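Local coordinates for protein phosphoribosyl-aminoimidazole carboxylase (Aspergillus clavatus, PDB 3K5I) that probably catalyses the ATP-dependent carboxylation of 5-aminoimidazole ribonucleotide to N5-carboxyaminoimidazole ribonucleotide in purine biosynthesis, as an ATP-grasp enzyme, at residues V50-D56 / G68-F74; Q34-M38 / L362-G366; G135-A139 / S282-C286; V221-P225 / A322-I327; Y240-R244 / M384-E388. All coordinates share one frame; numbering follows the deposited sequence. Where two conformers were deposited one is given.

Contact 1. Residues V50-D56 / G68-F74; sequences VNVLDAD and GHVTGSF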
# COMPACT_ATOMS: atom_id res chain seq x y z
N VAL A 50 1.47 -4.44 -15.90
CA VAL A 50 0.71 -5.63 -15.67
C VAL A 50 -0.51 -5.76 -16.61
O VAL A 50 -1.48 -4.99 -16.48
CB VAL A 50 0.51 -5.95 -14.18
CG1 VAL A 50 -0.32 -7.26 -14.03
CG2 VAL A 50 1.89 -6.17 -13.51
N ASN A 51 -0.45 -6.70 -17.59
CA ASN A 51 -1.66 -6.87 -18.44
C ASN A 51 -2.51 -7.95 -17.80
O ASN A 51 -2.05 -9.05 -17.55
CB ASN A 51 -1.42 -7.37 -19.84
CG ASN A 51 -0.45 -6.49 -20.53
OD1 ASN A 51 -0.43 -5.32 -20.21
ND2 ASN A 51 0.43 -7.06 -21.33
N VAL A 52 -3.77 -7.70 -17.51
CA VAL A 52 -4.59 -8.71 -16.83
C VAL A 52 -5.61 -9.49 -17.62
O VAL A 52 -6.28 -8.93 -18.46
CB VAL A 52 -5.48 -7.83 -15.85
CG1 VAL A 52 -6.24 -8.59 -14.81
CG2 VAL A 52 -4.62 -6.81 -15.17
N LEU A 53 -5.72 -10.79 -17.38
CA LEU A 53 -6.75 -11.51 -18.10
C LEU A 53 -7.95 -11.80 -17.16
O LEU A 53 -7.84 -12.51 -16.15
CB LEU A 53 -6.20 -12.81 -18.71
CG LEU A 53 -7.20 -13.66 -19.52
CD1 LEU A 53 -8.07 -12.94 -20.55
CD2 LEU A 53 -6.60 -14.95 -20.10
N ASP A 54 -9.10 -11.22 -17.45
CA ASP A 54 -10.29 -11.47 -16.64
C ASP A 54 -11.46 -10.62 -17.16
O ASP A 54 -11.34 -9.99 -18.21
CB ASP A 54 -9.99 -11.19 -15.16
CG ASP A 54 -11.02 -11.84 -14.24
OD1 ASP A 54 -12.19 -12.06 -14.65
OD2 ASP A 54 -10.59 -12.12 -13.11
N ALA A 55 -12.58 -10.57 -16.47
CA ALA A 55 -13.65 -9.72 -16.97
C ALA A 55 -13.23 -8.24 -17.00
O ALA A 55 -12.28 -7.83 -16.36
CB ALA A 55 -14.85 -9.87 -16.12
N ASP A 56 -13.92 -7.42 -17.78
CA ASP A 56 -13.58 -6.00 -17.86
C ASP A 56 -13.90 -5.36 -16.57
O ASP A 56 -14.87 -5.75 -15.91
CB ASP A 56 -14.33 -5.19 -18.93
CG ASP A 56 -13.78 -5.47 -20.28
OD1 ASP A 56 -12.67 -6.05 -20.45
OD2 ASP A 56 -14.56 -5.05 -21.15
N GLY A 68 -3.24 -2.69 -22.29
CA GLY A 68 -2.89 -4.10 -22.50
C GLY A 68 -3.72 -5.26 -21.96
O GLY A 68 -3.43 -6.45 -22.17
N HIS A 69 -4.74 -4.93 -21.18
CA HIS A 69 -5.48 -6.02 -20.62
C HIS A 69 -6.19 -6.78 -21.75
O HIS A 69 -6.39 -6.32 -22.87
CB HIS A 69 -6.48 -5.41 -19.58
CG HIS A 69 -5.82 -4.67 -18.44
ND1 HIS A 69 -4.83 -5.22 -17.67
CD2 HIS A 69 -6.04 -3.42 -17.94
CE1 HIS A 69 -4.45 -4.34 -16.76
NE2 HIS A 69 -5.17 -3.24 -16.90
N VAL A 70 -6.63 -7.96 -21.33
CA VAL A 70 -7.40 -8.79 -22.22
C VAL A 70 -8.69 -9.10 -21.54
O VAL A 70 -8.71 -9.59 -20.42
CB VAL A 70 -6.65 -10.05 -22.54
CG1 VAL A 70 -7.43 -10.79 -23.65
CG2 VAL A 70 -5.22 -9.61 -23.00
N THR A 71 -9.77 -8.84 -22.25
CA THR A 71 -11.12 -9.13 -21.81
C THR A 71 -11.49 -10.61 -22.13
O THR A 71 -11.28 -11.10 -23.23
CB THR A 71 -12.02 -8.29 -22.63
OG1 THR A 71 -11.67 -6.93 -22.33
CG2 THR A 71 -13.41 -8.72 -22.29
N GLY A 72 -12.04 -11.35 -21.18
CA GLY A 72 -12.35 -12.77 -21.42
C GLY A 72 -11.94 -13.49 -20.12
O GLY A 72 -11.64 -12.82 -19.13
N SER A 73 -11.94 -14.83 -20.11
CA SER A 73 -11.61 -15.62 -18.91
C SER A 73 -10.27 -16.32 -19.03
O SER A 73 -9.81 -16.62 -20.14
CB SER A 73 -12.64 -16.75 -18.56
OG SER A 73 -12.10 -17.78 -17.71
N PHE A 74 -9.73 -16.59 -17.83
CA PHE A 74 -8.47 -17.32 -17.66
C PHE A 74 -8.64 -18.84 -17.98
O PHE A 74 -7.68 -19.62 -18.17
CB PHE A 74 -7.95 -16.98 -16.25
CG PHE A 74 -9.02 -16.99 -15.20
CD1 PHE A 74 -9.72 -15.82 -14.89
CD2 PHE A 74 -9.36 -18.17 -14.56
CE1 PHE A 74 -10.74 -15.82 -13.95
CE2 PHE A 74 -10.42 -18.21 -13.60
CZ PHE A 74 -11.09 -17.00 -13.28
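Leu53, the residue most deeply engaged here, pushes its two methyls into the bend of 68-74. CG stands anti to the backbone N (chi1 180°), which sets Leu53 CD1 3.8 Å from Val70 CB while Leu53 CD2 lies 3.9 Å from Phe74 CA, near the Ser73 carbonyl. Ala79 and Leu83 of helix 77-84 pack on the same side chain. Along the backbone the two segments pair as parallel strands: Val70 N gives a nearly straight bond to Val52 O (3.0 Å, 173°), and the bonds that follow, Asp54 N to Val70 O and Gly72 N to Asp54 O, are weak. One step back in the ladder, where a backbone carbonyl would be expected, the imidazole of His69 takes over. Its ND1 accepts from Val52 N at 2.7 Å, and the donor lies within 6° of the ring plane. At the far end Phe74 brings CE1 to 3.8 Å from Asp54 OD2, the two side chains running alongside each other, while the edge of the ring faces Leu53 O. Asp54 OD2 itself accepts from Gly32 N, in the glycine-rich turn after strand 26-30. Since ND1 of His69 accepts a backbone N-H and NE2 bonds to Ser64 O, the imidazole is most simply read as neutral with its proton on NE2, serving as a side-chain substitute for a strand carbonyl.

Contact 2. Residues Q34-M38 / L362-G366; sequences QLGRM and LYSKG. With AIR (5-aminoimidazole ribonucleotide), chain I.
Gln34 and Tyr363 meet in a buried, ligand-lining contact between the first turn of helix 34-46 and the loop that follows strand 358-362. CB of Gln34 sits nearly over the centre of the Tyr363 ring, 3.3 Å from its centroid, a close CH-pi contact. With CG between the backbone N and the carbonyl carbon (chi1 65°) and a bend at chi2, the chain continues across the ring, and the terminal amide lies only 15° from parallel with it. Lys365 NZ donates to Gln34 OE1 at 2.9 Å from above the carbonyl plane, 37° out of it. The same nitrogen reaches O6 of the AIR phosphate at 2.8 Å and also bonds to Lys373 O: three protein and ligand acceptors, with a weak further bond to a water. That water takes an N-H from Gln34 NE2 at 3.0 Å and lies close to O4' and O5' of AIR. Farther along, Arg37 NH1 rests 3.2 Å from Ser364 CB while bonding to Pro59 O, and Asn47 of the second subunit donates to Leu362 O. Leu35 N grips AIR O2' at 2.8 Å in a fairly straight bond. Together they form one side of the AIR pocket, completed by residues such as Arg372 and Tyr172: ribose at a strand-turn-helix glycine loop consistent with a Rossmann-type pattern, phosphate at a lysine of the C-terminal domain.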
# COMPACT_ATOMS: atom_id res chain seq x y z
N GLN A 34 -9.01 -10.18 -6.33
CA GLN A 34 -8.29 -9.43 -5.32
C GLN A 34 -6.84 -9.69 -5.27
O GLN A 34 -6.03 -8.83 -4.90
CB GLN A 34 -8.89 -9.69 -3.94
CG GLN A 34 -8.74 -11.12 -3.48
CD GLN A 34 -9.99 -11.96 -3.75
OE1 GLN A 34 -10.77 -11.68 -4.73
NE2 GLN A 34 -10.24 -12.95 -2.88
N LEU A 35 -6.51 -10.91 -5.68
CA LEU A 35 -5.11 -11.31 -5.60
C LEU A 35 -4.36 -10.56 -6.67
O LEU A 35 -3.31 -10.00 -6.43
CB LEU A 35 -4.96 -12.84 -5.76
CG LEU A 35 -5.42 -13.71 -4.59
CD1 LEU A 35 -5.06 -15.18 -4.85
CD2 LEU A 35 -4.91 -13.26 -3.17
N GLY A 36 -4.92 -10.61 -7.87
CA GLY A 36 -4.35 -10.00 -9.03
C GLY A 36 -4.31 -8.60 -8.63
O GLY A 36 -3.32 -7.97 -8.97
N ARG A 37 -5.31 -8.11 -7.90
CA ARG A 37 -5.16 -6.67 -7.57
C ARG A 37 -4.01 -6.27 -6.61
O ARG A 37 -3.41 -5.19 -6.66
CB ARG A 37 -6.50 -6.16 -7.04
CG ARG A 37 -6.62 -4.66 -6.83
CD ARG A 37 -7.89 -4.36 -6.02
NE ARG A 37 -8.12 -2.97 -5.58
CZ ARG A 37 -9.03 -2.18 -6.13
NH1 ARG A 37 -9.73 -2.61 -7.18
NH2 ARG A 37 -9.23 -0.97 -5.64
N MET A 38 -3.75 -7.12 -5.64
CA MET A 38 -2.69 -6.81 -4.71
C MET A 38 -1.41 -6.92 -5.50
O MET A 38 -0.45 -6.15 -5.32
CB MET A 38 -2.73 -7.72 -3.47
CG MET A 38 -3.77 -7.06 -2.61
SD MET A 38 -4.17 -7.83 -1.05
CE MET A 38 -4.93 -9.19 -1.58
N LEU A 362 -10.41 -3.19 0.82
CA LEU A 362 -11.67 -3.64 0.19
C LEU A 362 -11.22 -3.99 -1.23
O LEU A 362 -10.42 -3.29 -1.86
CB LEU A 362 -12.69 -2.49 0.06
CG LEU A 362 -13.17 -2.10 1.46
CD1 LEU A 362 -13.92 -0.76 1.53
CD2 LEU A 362 -14.05 -3.27 1.94
N TYR A 363 -11.79 -5.09 -1.73
CA TYR A 363 -11.52 -5.64 -3.06
C TYR A 363 -12.18 -5.04 -4.31
O TYR A 363 -11.79 -5.45 -5.42
CB TYR A 363 -11.83 -7.13 -3.07
CG TYR A 363 -10.92 -7.85 -2.06
CD1 TYR A 363 -11.20 -9.13 -1.61
CD2 TYR A 363 -9.77 -7.23 -1.55
CE1 TYR A 363 -10.40 -9.71 -0.61
CE2 TYR A 363 -8.93 -7.84 -0.56
CZ TYR A 363 -9.25 -9.10 -0.11
OH TYR A 363 -8.46 -9.79 0.84
N SER A 364 -13.09 -4.05 -4.17
CA SER A 364 -13.78 -3.47 -5.34
C SER A 364 -14.47 -4.66 -6.07
O SER A 364 -14.53 -4.66 -7.31
CB SER A 364 -12.83 -2.69 -6.30
OG SER A 364 -13.49 -1.55 -6.90
N LYS A 365 -15.01 -5.67 -5.37
CA LYS A 365 -15.65 -6.87 -6.01
C LYS A 365 -17.11 -6.90 -6.51
O LYS A 365 -17.61 -7.87 -7.12
CB LYS A 365 -15.27 -8.18 -5.29
CG LYS A 365 -13.87 -8.71 -5.64
CD LYS A 365 -13.38 -9.79 -4.67
CE LYS A 365 -14.31 -11.03 -4.73
NZ LYS A 365 -13.56 -12.04 -3.92
N GLY A 366 -17.82 -5.84 -6.19
CA GLY A 366 -19.21 -5.73 -6.63
C GLY A 366 -20.23 -6.24 -5.64
O GLY A 366 -20.21 -5.87 -4.46
N1 AIR I . -8.44 -16.49 -5.55
C2 AIR I . -7.81 -17.35 -6.41
N3 AIR I . -7.79 -18.62 -6.02
C4 AIR I . -8.43 -18.57 -4.80
C5 AIR I . -8.85 -17.28 -4.49
N6 AIR I . -9.53 -16.79 -3.41
C1' AIR I . -8.78 -15.05 -5.62
C2' AIR I . -8.25 -14.35 -6.89
C3' AIR I . -9.35 -14.89 -7.81
C4' AIR I . -10.57 -14.51 -6.96
O4' AIR I . -10.19 -15.05 -5.68
O2' AIR I . -8.05 -12.92 -6.89
O3' AIR I . -9.22 -14.33 -9.10
C5' AIR I . -12.00 -14.07 -7.20
O5' AIR I . -12.97 -14.80 -6.39
P AIR I . -14.54 -14.48 -6.61
O6 AIR I . -15.21 -13.94 -5.24
O7 AIR I . -15.08 -15.79 -7.07
O8 AIR I . -14.63 -13.40 -7.66
O HOH W 1 -12.35 -14.87 -3.77
O HOH W 2 -7.97 -2.63 -2.16

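Contact 3. Residues G135-A139 / S282-C286; sequences GIPMA and SIMLC
Pro137 and Leu285 supply the polar link: Leu285 N donates to Pro137 O at 3.3 Å. The N-H points well at its acceptor (163°), yet the donor stands 40° above the carbonyl plane, so this is a long, tilted bond and not part of a regular ladder. Most of the rest is apolar and divides over two sides of the strand. Around Leu285, Ile136 CG2 comes to 3.7 Å from Leu285 CB, the two side chains crossing, and Met138 CE reaches Leu285 CD2 at 3.9 Å, that pair lying side by side. Met138 gets there by curling: CG is between the backbone N and the carbonyl carbon (chi1 46°), and further bends at chi2 and chi3 bring the methyl round. Met284 works on the other side. Its CG lies 3.6 Å from Met138 CA, and its CE ends 3.6 Å from Ala139 CB, so the thioether runs alongside the backbone from Met138 to Ala139. Separately, Pro137 CG comes 3.3 Å from Ile283 O, a carbonyl that also receives a weak bond from Lys253. Cys286 touches ADP, and the side chain of Ala139 is about 4 Å from it at the nearest atoms. Strand 283-289 is the outermost of its antiparallel sheet within this chain; Leu285 faces Ala261 of helix 248-263 and Lys128 of helix 124-132, and Met138 packs on the latter helix too.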
# COMPACT_ATOMS: atom_id res chain seq x y z
N GLY A 135 6.39 -38.50 -0.24
CA GLY A 135 6.44 -38.65 1.21
C GLY A 135 5.43 -37.78 1.98
O GLY A 135 5.11 -38.05 3.15
N ILE A 136 4.89 -36.75 1.33
CA ILE A 136 3.94 -35.90 2.00
C ILE A 136 2.80 -36.56 2.79
O ILE A 136 2.00 -37.29 2.19
CB ILE A 136 3.49 -34.74 1.08
CG1 ILE A 136 4.72 -34.04 0.51
CG2 ILE A 136 2.71 -33.66 1.84
CD1 ILE A 136 5.91 -33.94 1.43
N PRO A 137 2.75 -36.32 4.10
CA PRO A 137 1.71 -36.86 4.98
C PRO A 137 0.52 -36.00 4.59
O PRO A 137 0.67 -34.80 4.35
CB PRO A 137 2.21 -36.50 6.41
CG PRO A 137 3.01 -35.28 6.23
CD PRO A 137 3.61 -35.36 4.83
N MET A 138 -0.66 -36.61 4.52
CA MET A 138 -1.90 -35.94 4.15
C MET A 138 -3.03 -36.93 4.41
O MET A 138 -2.86 -38.13 4.23
CB MET A 138 -1.97 -35.74 2.65
CG MET A 138 -1.59 -36.96 1.82
SD MET A 138 -0.71 -36.54 0.24
CE MET A 138 -0.90 -34.75 0.15
N ALA A 139 -4.18 -36.38 4.78
CA ALA A 139 -5.41 -37.11 5.07
C ALA A 139 -5.77 -38.21 4.07
O ALA A 139 -5.64 -38.07 2.87
CB ALA A 139 -6.63 -36.15 5.21
N SER A 282 2.05 -33.70 15.54
CA SER A 282 2.68 -34.05 14.27
C SER A 282 1.99 -33.19 13.19
O SER A 282 0.95 -32.56 13.40
CB SER A 282 2.46 -35.52 13.99
OG SER A 282 1.09 -35.65 13.71
N ILE A 283 2.56 -33.16 12.00
CA ILE A 283 2.00 -32.35 10.94
C ILE A 283 1.53 -32.98 9.66
O ILE A 283 2.08 -33.94 9.12
CB ILE A 283 2.76 -31.02 10.71
CG1 ILE A 283 2.98 -30.33 12.05
CG2 ILE A 283 1.95 -30.05 9.88
CD1 ILE A 283 3.98 -29.14 12.00
N MET A 284 0.47 -32.35 9.19
CA MET A 284 -0.17 -32.78 7.97
C MET A 284 -0.33 -31.60 7.03
O MET A 284 -0.52 -30.43 7.38
CB MET A 284 -1.51 -33.38 8.34
CG MET A 284 -2.09 -34.29 7.31
SD MET A 284 -2.64 -35.79 8.21
CE MET A 284 -4.33 -35.72 7.93
N LEU A 285 -0.20 -31.96 5.77
CA LEU A 285 -0.36 -30.93 4.77
C LEU A 285 -1.87 -30.94 4.53
O LEU A 285 -2.51 -31.99 4.69
CB LEU A 285 0.44 -31.33 3.52
CG LEU A 285 0.16 -30.31 2.42
CD1 LEU A 285 1.42 -29.75 1.74
CD2 LEU A 285 -0.74 -31.05 1.48
N CYS A 286 -2.46 -29.78 4.27
CA CYS A 286 -3.90 -29.67 4.01
C CYS A 286 -4.01 -29.45 2.50
O CYS A 286 -4.83 -30.05 1.84
CB CYS A 286 -4.57 -28.49 4.72
SG CYS A 286 -6.28 -28.39 4.10

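Contact 4. Residues V221-P225 / A322-I327; sequences VLSYP and AQSLEI
Leu325 reaches into the beginning of strand 221-232 and can be followed atom by atom. Its CB lies over one face of the Tyr224 ring, 3.9 Å from the centroid and 26° off the normal, displaced toward the CD2-CE2 side: a CH-pi contact. From there CG stands beside the backbone N, anti to the carbonyl carbon (chi1 -41°), and the chain forks. CD1 continues the extended path and meets Leu222, 4.0 Å from its CB, the two leucines set roughly perpendicular. CD2 turns the other way, onto the phenol end of the tyrosine, 3.3 Å from Tyr224 CZ and close by the hydroxyl. That hydroxyl is bonded to Leu305 O, which fixes the outer end of the ring on which the leucine rests. The Leu325 carbonyl has contacts of its own: Pro225 CD lies 3.6 Å from Leu325 O, and a water that donates to Ser223 O at 2.8 Å also donates weakly to Leu325 O. Beyond it, Ile327 CD1 presses against Pro225 CG at 3.4 Å, a tight carbon pair, as the two side chains run antiparallel alongside each other. Leu325 N bonds back to Ala322 O, closing the short 3-10 turn, and Ser324 of that turn bonds to Asn357 of the second subunit. The whole is a largely apolar contact in which a 3-10 turn packs against the beginning of strand 221-232, on the connection between helix 307-315 and strand 331-337.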
# COMPACT_ATOMS: atom_id res chain seq x y z
N VAL A 221 15.49 -20.50 -2.12
CA VAL A 221 14.19 -20.88 -1.59
C VAL A 221 14.09 -20.09 -0.30
O VAL A 221 14.87 -20.27 0.64
CB VAL A 221 13.91 -22.37 -1.31
CG1 VAL A 221 12.45 -22.50 -0.87
CG2 VAL A 221 14.04 -23.21 -2.58
N LEU A 222 13.12 -19.18 -0.32
CA LEU A 222 12.82 -18.30 0.79
C LEU A 222 11.44 -18.68 1.36
O LEU A 222 10.77 -19.58 0.85
CB LEU A 222 12.87 -16.85 0.28
CG LEU A 222 14.13 -16.45 -0.50
CD1 LEU A 222 14.02 -15.10 -1.17
CD2 LEU A 222 15.32 -16.50 0.46
N SER A 223 11.03 -18.02 2.45
CA SER A 223 9.74 -18.31 3.09
C SER A 223 9.49 -17.35 4.25
O SER A 223 10.42 -16.81 4.85
CB SER A 223 9.73 -19.72 3.67
OG SER A 223 10.61 -19.77 4.80
N TYR A 224 8.21 -17.15 4.56
CA TYR A 224 7.82 -16.25 5.62
C TYR A 224 7.58 -17.07 6.86
O TYR A 224 7.56 -18.32 6.79
CB TYR A 224 6.59 -15.44 5.20
CG TYR A 224 6.82 -14.40 4.09
CD1 TYR A 224 6.71 -14.77 2.74
CD2 TYR A 224 7.04 -13.05 4.37
CE1 TYR A 224 6.86 -13.86 1.72
CE2 TYR A 224 7.18 -12.11 3.34
CZ TYR A 224 7.10 -12.48 2.03
OH TYR A 224 7.26 -11.50 1.03
N PRO A 225 7.38 -16.42 8.01
CA PRO A 225 7.14 -17.24 9.21
C PRO A 225 5.83 -18.03 9.12
O PRO A 225 4.92 -17.74 8.31
CB PRO A 225 7.02 -16.19 10.31
CG PRO A 225 7.96 -15.10 9.87
CD PRO A 225 7.67 -15.02 8.36
N ALA A 322 16.50 -11.46 2.09
CA ALA A 322 15.74 -12.35 2.96
C ALA A 322 15.21 -11.60 4.21
O ALA A 322 14.19 -11.84 4.84
CB ALA A 322 16.73 -13.45 3.43
N GLN A 323 16.00 -10.65 4.65
CA GLN A 323 15.66 -9.83 5.80
C GLN A 323 14.26 -9.22 5.62
O GLN A 323 13.53 -9.01 6.60
CB GLN A 323 16.66 -8.66 5.75
CG GLN A 323 17.25 -8.20 7.09
CD GLN A 323 18.78 -8.15 7.20
OE1 GLN A 323 19.55 -7.88 6.26
NE2 GLN A 323 19.22 -8.37 8.42
N SER A 324 13.90 -8.90 4.38
CA SER A 324 12.62 -8.27 4.04
C SER A 324 11.34 -9.07 4.20
O SER A 324 10.22 -8.53 4.04
CB SER A 324 12.71 -7.75 2.62
OG SER A 324 13.70 -6.74 2.46
N LEU A 325 11.50 -10.36 4.49
CA LEU A 325 10.38 -11.30 4.65
C LEU A 325 10.25 -11.63 6.12
O LEU A 325 9.52 -12.52 6.52
CB LEU A 325 10.69 -12.58 3.90
CG LEU A 325 11.34 -12.12 2.58
CD1 LEU A 325 11.88 -13.28 1.74
CD2 LEU A 325 10.26 -11.52 1.76
N GLU A 326 10.97 -10.88 6.94
CA GLU A 326 10.91 -11.11 8.39
C GLU A 326 9.73 -10.26 8.79
O GLU A 326 9.54 -9.18 8.22
CB GLU A 326 12.16 -10.48 9.05
CG GLU A 326 13.28 -11.45 9.38
CD GLU A 326 14.66 -10.83 9.60
OE1 GLU A 326 14.77 -9.70 10.14
OE2 GLU A 326 15.65 -11.50 9.22
N ILE A 327 9.01 -10.71 9.81
CA ILE A 327 7.85 -9.97 10.32
C ILE A 327 8.27 -8.80 11.18
O ILE A 327 8.99 -8.95 12.17
CB ILE A 327 6.99 -10.95 11.10
CG1 ILE A 327 6.32 -11.83 10.07
CG2 ILE A 327 6.11 -10.31 12.18
CD1 ILE A 327 5.41 -12.95 10.71
O HOH W 3 11.22 -14.88 6.70

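Contact 5. Residues Y240-R244 / M384-E388; sequences YAPAR and MHEAE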
# COMPACT_ATOMS: atom_id res chain seq x y z
N TYR A 240 -3.15 -15.11 12.31
CA TYR A 240 -2.32 -14.53 13.41
C TYR A 240 -0.88 -14.77 12.97
O TYR A 240 -0.39 -15.87 12.76
CB TYR A 240 -2.51 -15.22 14.75
CG TYR A 240 -3.93 -15.13 15.23
CD1 TYR A 240 -4.92 -15.94 14.66
CD2 TYR A 240 -4.30 -14.20 16.18
CE1 TYR A 240 -6.23 -15.84 15.06
CE2 TYR A 240 -5.64 -14.11 16.59
CZ TYR A 240 -6.58 -14.94 16.06
OH TYR A 240 -7.86 -14.76 16.53
N ALA A 241 -0.17 -13.67 12.84
CA ALA A 241 1.18 -13.84 12.34
C ALA A 241 2.17 -13.15 13.26
O ALA A 241 2.05 -11.98 13.53
CB ALA A 241 1.16 -13.28 10.87
N PRO A 242 3.16 -13.89 13.77
CA PRO A 242 3.35 -15.31 13.49
C PRO A 242 2.36 -16.10 14.33
O PRO A 242 1.69 -15.47 15.16
CB PRO A 242 4.78 -15.53 13.99
CG PRO A 242 4.84 -14.58 15.19
CD PRO A 242 3.91 -13.46 14.96
N ALA A 243 2.30 -17.43 14.14
CA ALA A 243 1.40 -18.38 14.82
C ALA A 243 1.64 -18.35 16.34
O ALA A 243 2.79 -18.37 16.81
CB ALA A 243 1.76 -19.76 14.41
N ARG A 244 0.55 -18.32 17.10
CA ARG A 244 0.58 -18.27 18.57
C ARG A 244 0.69 -19.66 19.24
O ARG A 244 0.04 -20.64 18.81
CB ARG A 244 -0.75 -17.61 19.03
CG ARG A 244 -1.02 -16.15 18.58
CD ARG A 244 -2.42 -15.56 18.90
NE ARG A 244 -3.51 -16.46 18.47
CZ ARG A 244 -4.79 -16.42 18.83
NH1 ARG A 244 -5.69 -17.31 18.39
NH2 ARG A 244 -5.24 -15.49 19.65
N MET A 384 1.20 -9.46 20.30
CA MET A 384 -0.01 -10.09 19.78
C MET A 384 -1.13 -9.67 20.72
O MET A 384 -2.23 -9.26 20.33
CB MET A 384 0.25 -11.61 19.93
CG MET A 384 -0.58 -12.55 19.06
SD MET A 384 -1.10 -11.98 17.38
CE MET A 384 0.08 -13.09 16.44
N HIS A 385 -0.80 -9.80 22.00
CA HIS A 385 -1.77 -9.51 23.00
C HIS A 385 -2.48 -8.27 22.54
O HIS A 385 -3.66 -8.18 22.38
CB HIS A 385 -1.13 -9.23 24.34
CG HIS A 385 -2.17 -9.02 25.37
ND1 HIS A 385 -3.04 -10.03 25.74
CD2 HIS A 385 -2.54 -7.93 26.06
CE1 HIS A 385 -3.88 -9.57 26.64
NE2 HIS A 385 -3.60 -8.29 26.85
N GLU A 386 -1.70 -7.21 22.44
CA GLU A 386 -2.30 -5.92 22.11
C GLU A 386 -3.03 -5.85 20.76
O GLU A 386 -4.06 -5.15 20.64
CB GLU A 386 -1.14 -4.95 22.16
CG GLU A 386 -1.51 -3.52 22.35
CD GLU A 386 -0.31 -2.65 22.06
OE1 GLU A 386 0.86 -3.09 22.28
OE2 GLU A 386 -0.59 -1.53 21.60
N ALA A 387 -2.50 -6.57 19.76
CA ALA A 387 -3.12 -6.65 18.41
C ALA A 387 -4.46 -7.36 18.62
O ALA A 387 -5.50 -6.97 18.07
CB ALA A 387 -2.23 -7.45 17.42
N GLU A 388 -4.43 -8.41 19.44
CA GLU A 388 -5.66 -9.15 19.74
C GLU A 388 -6.72 -8.25 20.39
O GLU A 388 -7.92 -8.29 20.07
CB GLU A 388 -5.36 -10.25 20.72
CG GLU A 388 -4.85 -11.53 20.11
CD GLU A 388 -4.15 -12.36 21.18
OE1 GLU A 388 -3.45 -13.34 20.86
OE2 GLU A 388 -4.30 -12.04 22.37
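Arg244 and Glu388 join by a salt bridge. Arg244 NH2 donates to Glu388 OE1 at 3.0 Å along a nearly straight line (175°). The oxygen lies in the guanidinium plane, but it is approached from 60° above the carboxylate plane, the two flat groups being turned 76° apart. NE of the arginine has its own acceptor in Glu228 OE1, so two carboxylates share and orient the one positive group. The guanidinium also lies over one face of the Tyr240 ring, with Arg244 CZ 3.3 Å above its plane and displaced toward the rim. Met384 packs against both residues: SD sits at the edge of the Tyr240 ring, 5.5 Å from the centroid, a Met-aromatic contact, and Met384 CG touches Arg244 CD at 3.5 Å. Bends at chi2 and chi3 carry Met384 CE to 3.8 Å from Tyr240 CB, near Pro242 O; the Ala241-Pro242 peptide is cis. Helix 384-399 thus begins against the end of strand 235-241; Met384 and Glu388 both rest on Ile332 of strand 331-337, while Tyr240 pairs by its backbone with Glu228 of strand 221-232.

In the fold
Contact 1 and one half of contact 2 lie in the N-terminal region, where helix 34-46 leads straight into strand 49-54; the centres of the two contacts are about 14 Å apart. Contact 2 brings the C-terminal domain to the AIR site. Along the chain, contacts 1, 3 and 4 fall between its two halves, while contact 5 crosses it. Contacts 3, 4 and 5 reach one large antiparallel sheet, contact 3 at its outer strand near ADP. Contacts 4 and 5, each with one segment on neighbouring strands 221-232 and 235-241, touch where Ile327 CD1 lies 3.9 Å from Pro242 N. The sheet therefore ties the ATP-grasp and C-terminal regions together, and contacts 2 and 4 also meet the second subunit.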